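Long-range contacts in blue copper protein (Hyphomicrobium denitrificans, PDB 3EF4), which binds one copper ion per subunit and, as a pseudoazurin of the cupredoxin family, probably carries electrons in the bacterial periplasm: residues M17-G22 with M87-Q92; G29-F34 with E64-A69; H41-V46 with Y75-A80; R47-E52 with D100-Y105. All coordinates share one frame; numbering follows the deposited sequence. Where two conformers were deposited one is given.

From the N terminus, strand 2-8 leads to 17-22, which opens the widest of four overlapping loops; contact 1 closes it when 87-92 returns after 64 intervening residues. Contact 2 (29-34 with 64-69) and contact 3 (41-46 with 75-80) are both nested inside that loop, yet their own segments alternate, so they cross. Contact 4 starts at 47-52, still within the loop, and ends on helix 99-104 beyond it, crossing the other three. Contacts 1 and 3 meet at the copper ion and along neighbouring strands 73-78 and 88-93; F34 and F67 of contact 2 pack on both from across the core. Contact 4 joins the helical C-terminal part to this beta framework.

Contact 1. Residues M17-G22 with M87-Q92; sequences MVFQPG and MVVLVQ. With CU (copper (II) ion), chain D.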
loop_
_atom_site.group_PDB
_atom_site.type_symbol
_atom_site.label_atom_id
_atom_site.label_comp_id
_atom_site.label_asym_id
_atom_site.label_seq_id
_atom_site.Cartn_x
_atom_site.Cartn_y
_atom_site.Cartn_z
ATOM N N MET A 17 -11.002 -7.705 -2.741
ATOM C CA MET A 17 -10.661 -6.388 -2.210
ATOM C C MET A 17 -9.133 -6.273 -2.111
ATOM O O MET A 17 -8.509 -6.338 -1.063
ATOM C CB MET A 17 -11.299 -6.140 -0.854
ATOM C CG MET A 17 -12.759 -6.471 -0.835
ATOM S SD MET A 17 -13.652 -5.497 -2.073
ATOM C CE MET A 17 -15.332 -5.879 -1.566
ATOM N N VAL A 18 -8.560 -6.120 -3.276
ATOM C CA VAL A 18 -7.121 -6.127 -3.392
ATOM C C VAL A 18 -6.563 -4.939 -4.130
ATOM O O VAL A 18 -7.141 -4.424 -5.087
ATOM C CB VAL A 18 -6.627 -7.419 -4.099
ATOM C CG1 VAL A 18 -7.082 -8.638 -3.334
ATOM C CG2 VAL A 18 -7.129 -7.483 -5.516
ATOM N N PHE A 19 -5.372 -4.528 -3.675
ATOM C CA PHE A 19 -4.502 -3.722 -4.485
ATOM C C PHE A 19 -3.624 -4.645 -5.321
ATOM O O PHE A 19 -3.057 -5.600 -4.782
ATOM C CB PHE A 19 -3.622 -2.852 -3.576
ATOM C CG PHE A 19 -4.310 -1.713 -2.888
ATOM C CD1 PHE A 19 -4.727 -0.567 -3.533
ATOM C CD2 PHE A 19 -4.550 -1.782 -1.532
ATOM C CE1 PHE A 19 -5.338 0.459 -2.855
ATOM C CE2 PHE A 19 -5.142 -0.759 -0.849
ATOM C CZ PHE A 19 -5.553 0.390 -1.516
ATOM N N GLN A 20 -3.515 -4.381 -6.598
ATOM C CA GLN A 20 -2.730 -5.207 -7.492
ATOM C C GLN A 20 -1.664 -4.364 -8.183
ATOM O O GLN A 20 -2.031 -3.470 -8.984
ATOM C CB GLN A 20 -3.633 -5.861 -8.543
ATOM C CG GLN A 20 -2.844 -6.844 -9.406
ATOM C CD GLN A 20 -3.708 -7.981 -9.900
ATOM O OE1 GLN A 20 -4.754 -7.702 -10.508
ATOM N NE2 GLN A 20 -3.329 -9.257 -9.700
ATOM N N PRO A 21 -0.392 -4.603 -7.901
ATOM C CA PRO A 21 0.156 -5.572 -6.941
ATOM C C PRO A 21 -0.018 -5.078 -5.518
ATOM O O PRO A 21 -0.230 -3.886 -5.262
ATOM C CB PRO A 21 1.645 -5.634 -7.284
ATOM C CG PRO A 21 1.952 -4.308 -7.896
ATOM C CD PRO A 21 0.692 -3.860 -8.564
ATOM N N GLY A 22 0.091 -5.991 -4.555
ATOM C CA GLY A 22 0.041 -5.687 -3.161
ATOM C C GLY A 22 1.363 -5.226 -2.564
ATOM O O GLY A 22 1.392 -4.681 -1.463
ATOM N N MET A 87 -7.642 -5.117 2.271
ATOM C CA MET A 87 -7.199 -4.280 1.171
ATOM C C MET A 87 -6.132 -3.285 1.668
ATOM O O MET A 87 -6.395 -2.209 2.157
ATOM C CB MET A 87 -8.385 -3.571 0.527
ATOM C CG MET A 87 -7.993 -2.969 -0.827
ATOM S SD MET A 87 -9.461 -2.715 -1.868
ATOM C CE MET A 87 -8.634 -1.885 -3.249
ATOM N N VAL A 88 -4.890 -3.772 1.565
ATOM C CA VAL A 88 -3.689 -3.161 2.068
ATOM C C VAL A 88 -2.574 -3.320 1.047
ATOM O O VAL A 88 -2.552 -4.348 0.335
ATOM C CB VAL A 88 -3.289 -3.673 3.463
ATOM C CG1 VAL A 88 -2.950 -5.158 3.455
ATOM C CG2 VAL A 88 -2.144 -2.891 4.060
ATOM N N VAL A 89 -1.675 -2.379 0.936
ATOM C CA VAL A 89 -0.567 -2.391 -0.009
ATOM C C VAL A 89 0.659 -1.842 0.685
ATOM O O VAL A 89 0.581 -0.962 1.543
ATOM C CB VAL A 89 -0.935 -1.601 -1.274
ATOM C CG1 VAL A 89 -1.330 -0.149 -0.951
ATOM C CG2 VAL A 89 0.174 -1.625 -2.314
ATOM N N LEU A 90 1.818 -2.343 0.267
ATOM C CA LEU A 90 3.097 -1.988 0.817
ATOM C C LEU A 90 3.992 -1.480 -0.323
ATOM O O LEU A 90 4.257 -2.207 -1.280
ATOM C CB LEU A 90 3.747 -3.186 1.490
ATOM C CG LEU A 90 5.103 -2.957 2.190
ATOM C CD1 LEU A 90 4.978 -1.927 3.283
ATOM C CD2 LEU A 90 5.674 -4.259 2.747
ATOM N N VAL A 91 4.476 -0.255 -0.198
ATOM C CA VAL A 91 5.389 0.322 -1.181
ATOM C C VAL A 91 6.752 0.442 -0.510
ATOM O O VAL A 91 6.862 1.066 0.555
ATOM C CB VAL A 91 4.929 1.697 -1.660
ATOM C CG1 VAL A 91 5.907 2.302 -2.643
ATOM C CG2 VAL A 91 3.550 1.597 -2.287
ATOM N N GLN A 92 7.772 -0.116 -1.127
ATOM C CA GLN A 92 9.155 0.040 -0.668
ATOM C C GLN A 92 9.872 1.027 -1.544
ATOM O O GLN A 92 9.976 0.826 -2.755
ATOM C CB GLN A 92 9.865 -1.291 -0.779
ATOM C CG GLN A 92 11.317 -1.169 -0.314
ATOM C CD GLN A 92 12.039 -2.516 -0.291
ATOM O OE1 GLN A 92 11.415 -3.593 -0.328
ATOM N NE2 GLN A 92 13.355 -2.440 -0.172
HETATM CU CU CU D . -11.373 -1.129 -1.484
HETATM O O HOH W 1 -4.363 -5.874 -1.251
#
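The ring of F19 is a flat wedge gripped between two methyl groups of 87-92. CE of M87 sits almost exactly over the ring centre, 4.0 Å from the centroid and 8° off the normal, while CG1 of V89 presses on the opposite face, displaced toward the rim, in a second CH-pi contact. CG of M87 fills the angle beside F19 CE2 at 3.6 Å, and the sulfur lies farther off above the same face as CE, a Met-aromatic contact. With CG anti to the backbone N (chi1 -166°) and the rest of the chain extended, M87 runs past the ring to bring SD to the copper ion, 2.5 Å away. This is the methionine ligand of a cupredoxin site, completed by H41, C79 and H82, and F19 helps form the wall behind it. With an alanine in place of F19, the two methyls would probably lose the surface between them and the M87 thioether would be freer to shift beside the metal. M17 turns a corner next to this site, its carbonyl O lodged 3.2 Å from M87 CB. Between the diverging backbones a water fills the hollow, accepting from F19 N and donating to V88 O. Beyond the cis peptide before P21 the chains come together again: L90 N gives G22 O a 2.9 Å hydrogen bond, and V89 CG2 nestles against that same oxygen, 3.4 Å away.

Contact 2. Residues G29-F34 with E64-A69; sequences GDTVKF and EVVFNA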
loop_
_atom_site.group_PDB
_atom_site.type_symbol
_atom_site.label_atom_id
_atom_site.label_comp_id
_atom_site.label_asym_id
_atom_site.label_seq_id
_atom_site.Cartn_x
_atom_site.Cartn_y
_atom_site.Cartn_z
ATOM N N GLY A 29 11.981 9.353 -6.269
ATOM C CA GLY A 29 11.650 10.113 -7.442
ATOM C C GLY A 29 10.609 9.445 -8.312
ATOM O O GLY A 29 10.091 10.053 -9.260
ATOM N N ASP A 30 10.276 8.163 -8.001
ATOM C CA ASP A 30 9.214 7.484 -8.716
ATOM C C ASP A 30 7.857 7.945 -8.208
ATOM O O ASP A 30 7.672 8.434 -7.119
ATOM C CB ASP A 30 9.308 5.973 -8.530
ATOM C CG ASP A 30 10.472 5.363 -9.286
ATOM O OD1 ASP A 30 10.707 4.153 -9.079
ATOM O OD2 ASP A 30 11.166 6.046 -10.069
ATOM N N THR A 31 6.867 7.741 -9.033
ATOM C CA THR A 31 5.504 7.928 -8.583
ATOM C C THR A 31 4.813 6.573 -8.542
ATOM O O THR A 31 5.059 5.667 -9.348
ATOM C CB THR A 31 4.649 8.828 -9.476
ATOM O OG1 THR A 31 4.841 8.230 -10.768
ATOM C CG2 THR A 31 5.127 10.236 -9.668
ATOM N N VAL A 32 3.910 6.433 -7.593
ATOM C CA VAL A 32 3.038 5.284 -7.561
ATOM C C VAL A 32 1.613 5.810 -7.691
ATOM O O VAL A 32 1.130 6.583 -6.850
ATOM C CB VAL A 32 3.194 4.440 -6.278
ATOM C CG1 VAL A 32 2.303 3.206 -6.344
ATOM C CG2 VAL A 32 4.653 4.047 -6.082
ATOM N N LYS A 33 0.932 5.441 -8.762
ATOM C CA LYS A 33 -0.444 5.872 -9.002
ATOM C C LYS A 33 -1.392 4.741 -8.685
ATOM O O LYS A 33 -1.270 3.645 -9.267
ATOM C CB LYS A 33 -0.684 6.223 -10.491
ATOM C CG LYS A 33 0.107 7.209 -11.189
ATOM C CD LYS A 33 -0.603 7.596 -12.495
ATOM C CE LYS A 33 -0.117 9.020 -12.774
ATOM N NZ LYS A 33 -0.759 9.536 -14.033
ATOM N N PHE A 34 -2.310 5.012 -7.786
ATOM C CA PHE A 34 -3.378 4.103 -7.401
ATOM C C PHE A 34 -4.595 4.456 -8.239
ATOM O O PHE A 34 -5.062 5.597 -8.189
ATOM C CB PHE A 34 -3.681 4.252 -5.890
ATOM C CG PHE A 34 -2.456 3.958 -5.042
ATOM C CD1 PHE A 34 -1.542 4.956 -4.752
ATOM C CD2 PHE A 34 -2.214 2.669 -4.607
ATOM C CE1 PHE A 34 -0.402 4.650 -4.047
ATOM C CE2 PHE A 34 -1.060 2.368 -3.880
ATOM C CZ PHE A 34 -0.167 3.381 -3.615
ATOM N N GLU A 64 -8.411 8.260 -8.551
ATOM C CA GLU A 64 -6.982 8.101 -8.643
ATOM C C GLU A 64 -6.323 8.954 -7.575
ATOM O O GLU A 64 -6.793 10.044 -7.265
ATOM C CB GLU A 64 -6.498 8.532 -10.028
ATOM C CG GLU A 64 -5.049 8.210 -10.296
ATOM C CD GLU A 64 -4.135 9.394 -10.287
ATOM O OE1 GLU A 64 -2.984 9.191 -10.768
ATOM O OE2 GLU A 64 -4.632 10.411 -9.791
ATOM N N VAL A 65 -5.213 8.483 -7.041
ATOM C CA VAL A 65 -4.337 9.266 -6.177
ATOM C C VAL A 65 -2.904 8.785 -6.386
ATOM O O VAL A 65 -2.669 7.619 -6.732
ATOM C CB VAL A 65 -4.777 9.115 -4.720
ATOM C CG1 VAL A 65 -4.537 7.713 -4.150
ATOM C CG2 VAL A 65 -4.084 10.157 -3.828
ATOM N N VAL A 66 -1.967 9.676 -6.189
ATOM C CA VAL A 66 -0.542 9.398 -6.307
ATOM C C VAL A 66 0.149 9.469 -4.973
ATOM O O VAL A 66 -0.170 10.276 -4.090
ATOM C CB VAL A 66 -0.045 10.427 -7.355
ATOM C CG1 VAL A 66 0.529 11.667 -6.710
ATOM C CG2 VAL A 66 0.950 9.842 -8.355
ATOM N N PHE A 67 1.134 8.596 -4.850
ATOM C CA PHE A 67 2.167 8.635 -3.835
ATOM C C PHE A 67 3.476 9.042 -4.538
ATOM O O PHE A 67 3.904 8.337 -5.474
ATOM C CB PHE A 67 2.357 7.300 -3.135
ATOM C CG PHE A 67 3.573 7.218 -2.235
ATOM C CD1 PHE A 67 4.460 6.164 -2.380
ATOM C CD2 PHE A 67 3.847 8.151 -1.273
ATOM C CE1 PHE A 67 5.584 6.024 -1.603
ATOM C CE2 PHE A 67 4.988 8.008 -0.488
ATOM C CZ PHE A 67 5.837 6.953 -0.633
ATOM N N ASN A 68 4.048 10.114 -4.115
ATOM C CA ASN A 68 5.322 10.579 -4.679
ATOM C C ASN A 68 6.436 10.003 -3.829
ATOM O O ASN A 68 6.721 10.474 -2.736
ATOM C CB ASN A 68 5.381 12.097 -4.702
ATOM C CG ASN A 68 4.329 12.745 -5.566
ATOM O OD1 ASN A 68 3.640 13.690 -5.133
ATOM N ND2 ASN A 68 4.195 12.243 -6.735
ATOM N N ALA A 69 7.063 8.934 -4.279
ATOM C CA ALA A 69 8.092 8.252 -3.510
ATOM C C ALA A 69 9.314 9.133 -3.424
ATOM O O ALA A 69 9.793 9.517 -4.482
ATOM C CB ALA A 69 8.375 6.915 -4.186
#
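F34 lays the edge of its ring along V65 and F67: the V65 carbonyl O lies near the ring plane, 3.5 Å from F34 CD1, and F67 CB meets F34 CE1 at 3.9 Å. F34 and F67 point the same way, into the core, where V32 CG2 also approaches the F67 ring and where Y75 and W50 meet that ring from other parts of the chain. On the other face, the aliphatic chain of K33 crosses E64 and V66. E64 is bent at chi2 (-107°), which carries OE1 over K33 CD at 3.3 Å; the salt bridge to NZ is long, 4.0 Å. Hydrogen-bonded pairs V32-F67 and F34-V65 alternate with the non-hydrogen-bonded pairs T31-N68 and K33-V66, and the V32-F67 bonds are both 2.8 Å and nearly straight. Two further backbone bonds, A69 N to D30 O and G29 N to A69 O, extend the pairing past the strand ends. Strand 65-68 is thus an antiparallel edge strand of the Greek-key beta sandwich found in cupredoxins.

Contact 3. Residues H41-V46 with Y75-A80; sequences HNAESV and YVLKCA. With CU (copper (II) ion), chain D; PO4 (phosphate ion), chain H.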
loop_
_atom_site.group_PDB
_atom_site.type_symbol
_atom_site.label_atom_id
_atom_site.label_comp_id
_atom_site.label_asym_id
_atom_site.label_seq_id
_atom_site.Cartn_x
_atom_site.Cartn_y
_atom_site.Cartn_z
ATOM N N HIS A 41 -13.390 2.150 -4.166
ATOM C CA HIS A 41 -12.179 1.986 -3.390
ATOM C C HIS A 41 -11.473 3.303 -3.206
ATOM O O HIS A 41 -11.764 4.266 -3.892
ATOM C CB HIS A 41 -11.231 1.038 -4.090
ATOM C CG HIS A 41 -11.787 -0.314 -4.392
ATOM N ND1 HIS A 41 -11.912 -1.285 -3.413
ATOM C CD2 HIS A 41 -12.275 -0.822 -5.556
ATOM C CE1 HIS A 41 -12.440 -2.342 -3.976
ATOM N NE2 HIS A 41 -12.682 -2.112 -5.284
ATOM N N ASN A 42 -10.525 3.373 -2.303
ATOM C CA ASN A 42 -9.572 4.451 -2.268
ATOM C C ASN A 42 -8.208 3.912 -1.855
ATOM O O ASN A 42 -8.027 2.745 -1.557
ATOM C CB ASN A 42 -9.983 5.621 -1.396
ATOM C CG ASN A 42 -9.688 5.481 0.086
ATOM O OD1 ASN A 42 -9.769 4.399 0.643
ATOM N ND2 ASN A 42 -9.331 6.609 0.678
ATOM N N ALA A 43 -7.256 4.840 -1.800
ATOM C CA ALA A 43 -5.933 4.521 -1.241
ATOM C C ALA A 43 -5.539 5.672 -0.345
ATOM O O ALA A 43 -5.604 6.838 -0.720
ATOM C CB ALA A 43 -4.896 4.310 -2.312
ATOM N N GLU A 44 -5.150 5.355 0.874
ATOM C CA GLU A 44 -4.707 6.356 1.854
ATOM C C GLU A 44 -3.685 5.749 2.785
ATOM O O GLU A 44 -3.694 4.542 3.090
ATOM C CB GLU A 44 -5.897 6.925 2.616
ATOM C CG GLU A 44 -6.621 5.931 3.513
ATOM C CD GLU A 44 -7.771 6.610 4.190
ATOM O OE1 GLU A 44 -8.742 6.965 3.533
ATOM O OE2 GLU A 44 -7.731 6.877 5.397
ATOM N N SER A 45 -2.816 6.579 3.324
ATOM C CA SER A 45 -1.842 6.142 4.286
ATOM C C SER A 45 -2.450 5.472 5.497
ATOM O O SER A 45 -3.471 5.947 6.000
ATOM C CB SER A 45 -1.054 7.370 4.784
ATOM O OG SER A 45 -0.403 8.040 3.741
ATOM N N VAL A 46 -1.820 4.423 5.984
ATOM C CA VAL A 46 -2.105 3.921 7.323
ATOM C C VAL A 46 -1.264 4.783 8.254
ATOM O O VAL A 46 -0.080 4.572 8.426
ATOM C CB VAL A 46 -1.805 2.437 7.428
ATOM C CG1 VAL A 46 -2.026 1.927 8.836
ATOM C CG2 VAL A 46 -2.733 1.649 6.503
ATOM N N TYR A 75 6.109 2.011 3.134
ATOM C CA TYR A 75 4.889 2.810 3.183
ATOM C C TYR A 75 3.667 1.902 3.023
ATOM O O TYR A 75 3.496 1.259 1.999
ATOM C CB TYR A 75 4.931 3.824 2.041
ATOM C CG TYR A 75 6.027 4.830 2.182
ATOM C CD1 TYR A 75 7.311 4.572 1.734
ATOM C CD2 TYR A 75 5.788 6.066 2.782
ATOM C CE1 TYR A 75 8.329 5.512 1.868
ATOM C CE2 TYR A 75 6.777 6.990 2.912
ATOM C CZ TYR A 75 8.055 6.717 2.471
ATOM O OH TYR A 75 9.034 7.688 2.582
ATOM N N VAL A 76 2.845 1.902 4.048
ATOM C CA VAL A 76 1.623 1.105 4.044
ATOM C C VAL A 76 0.444 1.996 3.720
ATOM O O VAL A 76 0.245 3.030 4.397
ATOM C CB VAL A 76 1.397 0.418 5.422
ATOM C CG1 VAL A 76 0.159 -0.466 5.348
ATOM C CG2 VAL A 76 2.598 -0.394 5.828
ATOM N N LEU A 77 -0.351 1.579 2.733
ATOM C CA LEU A 77 -1.609 2.241 2.418
ATOM C C LEU A 77 -2.738 1.238 2.554
ATOM O O LEU A 77 -2.562 0.046 2.399
ATOM C CB LEU A 77 -1.606 2.902 1.051
ATOM C CG LEU A 77 -0.566 3.981 0.814
ATOM C CD1 LEU A 77 0.735 3.420 0.295
ATOM C CD2 LEU A 77 -1.095 5.048 -0.149
ATOM N N LYS A 78 -3.930 1.780 2.829
ATOM C CA LYS A 78 -5.129 1.019 2.896
ATOM C C LYS A 78 -6.201 1.619 1.995
ATOM O O LYS A 78 -6.141 2.763 1.621
ATOM C CB LYS A 78 -5.682 0.973 4.353
ATOM C CG LYS A 78 -6.039 2.349 4.895
ATOM C CD LYS A 78 -6.623 2.259 6.309
ATOM C CE LYS A 78 -6.806 3.666 6.880
ATOM N NZ LYS A 78 -7.355 3.643 8.249
ATOM N N CYS A 79 -7.210 0.788 1.743
ATOM C CA CYS A 79 -8.499 1.225 1.231
ATOM C C CYS A 79 -9.421 1.347 2.434
ATOM O O CYS A 79 -9.583 0.376 3.178
ATOM C CB CYS A 79 -9.046 0.250 0.221
ATOM S SG CYS A 79 -10.769 0.550 -0.186
ATOM N N ALA A 80 -9.963 2.550 2.667
ATOM C CA ALA A 80 -10.707 2.770 3.895
ATOM C C ALA A 80 -11.871 1.795 4.075
ATOM O O ALA A 80 -11.944 1.168 5.142
ATOM C CB ALA A 80 -11.229 4.197 3.961
HETATM CU CU CU D . -11.373 -1.129 -1.484
HETATM P P PO4 H . -9.862 6.858 7.931
HETATM O O1 PO4 H . -10.954 5.830 7.467
HETATM O O2 PO4 H . -8.561 6.076 8.407
HETATM O O3 PO4 H . -9.463 7.799 6.716
HETATM O O4 PO4 H . -10.395 7.721 9.128
#
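C79 and H41 reach the copper ion from opposite segments, through SG at 2.2 Å and ND1 at 2.0 Å, in the type 1 site of a cupredoxin fold; H82 and M87 complete it. The other ring nitrogen of H41, NE2, is hydrogen-bonded to N9. This is the tightly packed end. C79 SG lies in the plane of the H41 ring, at its edge, and accepts a hydrogen bond from N42 N at 3.5 Å (166°), which probably draws some charge from the thiolate. N42 takes chi1 83°, placing its amide between the backbone N and carbonyl carbon, from where OD1 receives A80 N in its carbonyl plane at 2.7 Å. ND2 donates to the anti lone pair of E44 OE1 and also bonds G59 O. With a leucine in place of N42, A80 N would probably lose its acceptor and the chain just after the cysteine ligand would be freer to shift. Farther on, the short antiparallel pairing of E44 with K78 is followed by a nearly straight bond from V46 N to V76 O. V46 crosses K78 at about a right angle, its CG2 resting 3.7 Å from both CB and CG of K78.

Toward the solvent the fit is looser. E44 and K78 extend on the same face of the sheet, and a phosphate, probably from the crystallisation liquor, sits beside them; K78 NZ donates to phosphate O2 at 2.7 Å.

Contact 4. Residues R47-E52 with D100-Y105; sequences REVWPE and DQIKEY. With PO4 (phosphate ion), chain G.
E48 touches first, its CB coming obliquely to Y105 CE2 at 4.3 Å. Here the loop that follows strand 44-45 of the cupredoxin sandwich meets the end of helix 99-104 in the C-terminal extension characteristic of pseudoazurins, through apolar contacts with no hydrogen bond between the segments. V49 is the central bump. Its CB stands 4.0 Å above one face of the Y105 ring, offset toward the rim, while CG2, anti to the backbone N, enters the notch between I102 CD1 at 3.7 Å and Y105 CB at 3.8 Å. V49 crosses both of these side chains at about a right angle. The Y105 ring continues past the valine to V46, and its hydroxyl is hydrogen-bonded to that of Y83. W50 turns the other way, into the core against Y75 and F67. P51 and E52 then face a phosphate, probably from the crystallisation liquor, that also touches Q101; E52 N donates to its O3 at 2.7 Å.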
loop_
_atom_site.group_PDB
_atom_site.type_symbol
_atom_site.label_atom_id
_atom_site.label_comp_id
_atom_site.label_asym_id
_atom_site.label_seq_id
_atom_site.Cartn_x
_atom_site.Cartn_y
_atom_site.Cartn_z
ATOM N N ARG A 47 -1.902 5.808 8.818
ATOM C CA ARG A 47 -1.105 6.831 9.491
ATOM C C ARG A 47 -0.389 6.332 10.723
ATOM O O ARG A 47 0.634 6.922 11.090
ATOM C CB ARG A 47 -1.950 8.061 9.808
ATOM C CG ARG A 47 -2.307 8.719 8.491
ATOM C CD ARG A 47 -2.515 10.110 8.448
ATOM N NE ARG A 47 -1.445 10.918 9.016
ATOM C CZ ARG A 47 -1.627 12.159 9.441
ATOM N NH1 ARG A 47 -2.786 12.756 9.359
ATOM N NH2 ARG A 47 -0.579 12.790 9.942
ATOM N N GLU A 48 -0.907 5.255 11.293
ATOM C CA GLU A 48 -0.277 4.740 12.502
ATOM C C GLU A 48 1.061 4.097 12.221
ATOM O O GLU A 48 1.814 3.864 13.159
ATOM C CB GLU A 48 -1.267 3.801 13.216
ATOM C CG GLU A 48 -2.570 4.498 13.593
ATOM C CD GLU A 48 -3.583 4.754 12.478
ATOM O OE1 GLU A 48 -3.542 4.280 11.277
ATOM O OE2 GLU A 48 -4.463 5.571 12.830
ATOM N N VAL A 49 1.337 3.807 10.940
ATOM C CA VAL A 49 2.634 3.196 10.574
ATOM C C VAL A 49 3.367 4.001 9.493
ATOM O O VAL A 49 4.514 3.651 9.146
ATOM C CB VAL A 49 2.422 1.699 10.213
ATOM C CG1 VAL A 49 1.761 1.564 8.854
ATOM C CG2 VAL A 49 3.659 0.841 10.274
ATOM N N TRP A 50 2.767 5.048 8.969
ATOM C CA TRP A 50 3.400 5.867 7.918
ATOM C C TRP A 50 4.664 6.526 8.412
ATOM O O TRP A 50 4.643 6.947 9.575
ATOM C CB TRP A 50 2.410 6.890 7.466
ATOM C CG TRP A 50 2.688 7.642 6.229
ATOM C CD1 TRP A 50 3.172 8.913 6.117
ATOM C CD2 TRP A 50 2.515 7.183 4.887
ATOM N NE1 TRP A 50 3.296 9.258 4.814
ATOM C CE2 TRP A 50 2.896 8.224 4.027
ATOM C CE3 TRP A 50 2.046 5.961 4.320
ATOM C CZ2 TRP A 50 2.840 8.124 2.651
ATOM C CZ3 TRP A 50 1.997 5.890 2.961
ATOM C CH2 TRP A 50 2.378 6.936 2.135
ATOM N N PRO A 51 5.703 6.610 7.601
ATOM C CA PRO A 51 6.969 7.166 8.065
ATOM C C PRO A 51 6.816 8.583 8.584
ATOM O O PRO A 51 6.093 9.470 8.056
ATOM C CB PRO A 51 7.874 7.067 6.846
ATOM C CG PRO A 51 7.356 5.906 6.078
ATOM C CD PRO A 51 5.880 6.103 6.236
ATOM N N GLU A 52 7.620 8.773 9.631
ATOM C CA GLU A 52 7.624 9.995 10.368
ATOM C C GLU A 52 7.928 11.130 9.442
ATOM O O GLU A 52 8.926 11.058 8.667
ATOM C CB GLU A 52 8.665 9.908 11.516
ATOM C CG GLU A 52 8.167 10.821 12.675
ATOM C CD GLU A 52 8.706 12.233 12.449
ATOM O OE1 GLU A 52 8.205 13.187 13.020
ATOM O OE2 GLU A 52 9.657 12.291 11.605
ATOM N N ASP A 100 11.621 -2.912 10.873
ATOM C CA ASP A 100 11.292 -3.382 12.229
ATOM C C ASP A 100 9.943 -2.795 12.638
ATOM O O ASP A 100 9.111 -3.480 13.215
ATOM C CB ASP A 100 12.372 -2.989 13.228
ATOM C CG ASP A 100 13.731 -3.593 13.102
ATOM O OD1 ASP A 100 14.746 -3.057 13.626
ATOM O OD2 ASP A 100 13.859 -4.676 12.497
ATOM N N GLN A 101 9.755 -1.502 12.363
ATOM C CA GLN A 101 8.502 -0.835 12.727
ATOM C C GLN A 101 7.320 -1.378 11.940
ATOM O O GLN A 101 6.254 -1.545 12.532
ATOM C CB GLN A 101 8.695 0.666 12.565
ATOM C CG GLN A 101 9.681 1.264 13.559
ATOM C CD GLN A 101 11.132 0.929 13.426
ATOM O OE1 GLN A 101 11.657 0.849 12.325
ATOM N NE2 GLN A 101 11.751 0.686 14.622
ATOM N N ILE A 102 7.445 -1.691 10.656
ATOM C CA ILE A 102 6.331 -2.290 9.896
ATOM C C ILE A 102 5.985 -3.658 10.477
ATOM O O ILE A 102 4.806 -4.002 10.601
ATOM C CB ILE A 102 6.718 -2.405 8.424
ATOM C CG1 ILE A 102 7.072 -1.102 7.745
ATOM C CG2 ILE A 102 5.673 -3.164 7.651
ATOM C CD1 ILE A 102 6.112 -0.010 7.579
ATOM N N LYS A 103 6.983 -4.463 10.872
ATOM C CA LYS A 103 6.702 -5.768 11.465
ATOM C C LYS A 103 6.058 -5.627 12.843
ATOM O O LYS A 103 5.264 -6.525 13.167
ATOM C CB LYS A 103 7.973 -6.565 11.601
ATOM C CG LYS A 103 8.551 -6.989 10.264
ATOM C CD LYS A 103 9.730 -7.906 10.537
ATOM C CE LYS A 103 10.068 -8.766 9.332
ATOM N NZ LYS A 103 11.213 -9.671 9.664
ATOM N N GLU A 104 6.331 -4.555 13.585
ATOM C CA GLU A 104 5.774 -4.315 14.936
ATOM C C GLU A 104 4.326 -3.875 14.847
ATOM O O GLU A 104 3.584 -3.944 15.818
ATOM C CB GLU A 104 6.567 -3.266 15.736
ATOM C CG GLU A 104 7.795 -3.754 16.476
ATOM C CD GLU A 104 8.626 -2.622 17.078
ATOM O OE1 GLU A 104 8.720 -2.612 18.347
ATOM O OE2 GLU A 104 9.163 -1.775 16.271
ATOM N N TYR A 105 3.880 -3.372 13.697
ATOM C CA TYR A 105 2.510 -2.852 13.571
ATOM C C TYR A 105 1.516 -3.972 13.680
ATOM O O TYR A 105 1.624 -5.028 13.032
ATOM C CB TYR A 105 2.400 -2.117 12.254
ATOM C CG TYR A 105 0.987 -1.704 11.928
ATOM C CD1 TYR A 105 0.346 -2.257 10.827
ATOM C CD2 TYR A 105 0.290 -0.780 12.714
ATOM C CE1 TYR A 105 -0.944 -1.904 10.485
ATOM C CE2 TYR A 105 -1.015 -0.426 12.376
ATOM C CZ TYR A 105 -1.627 -1.004 11.261
ATOM O OH TYR A 105 -2.941 -0.661 10.921
HETATM P P PO4 G . 9.340 5.469 10.703
HETATM O O1 PO4 G . 10.839 5.623 11.141
HETATM O O2 PO4 G . 8.708 4.205 11.465
HETATM O O3 PO4 G . 8.524 6.748 11.102
HETATM O O4 PO4 G . 9.255 5.184 9.167
#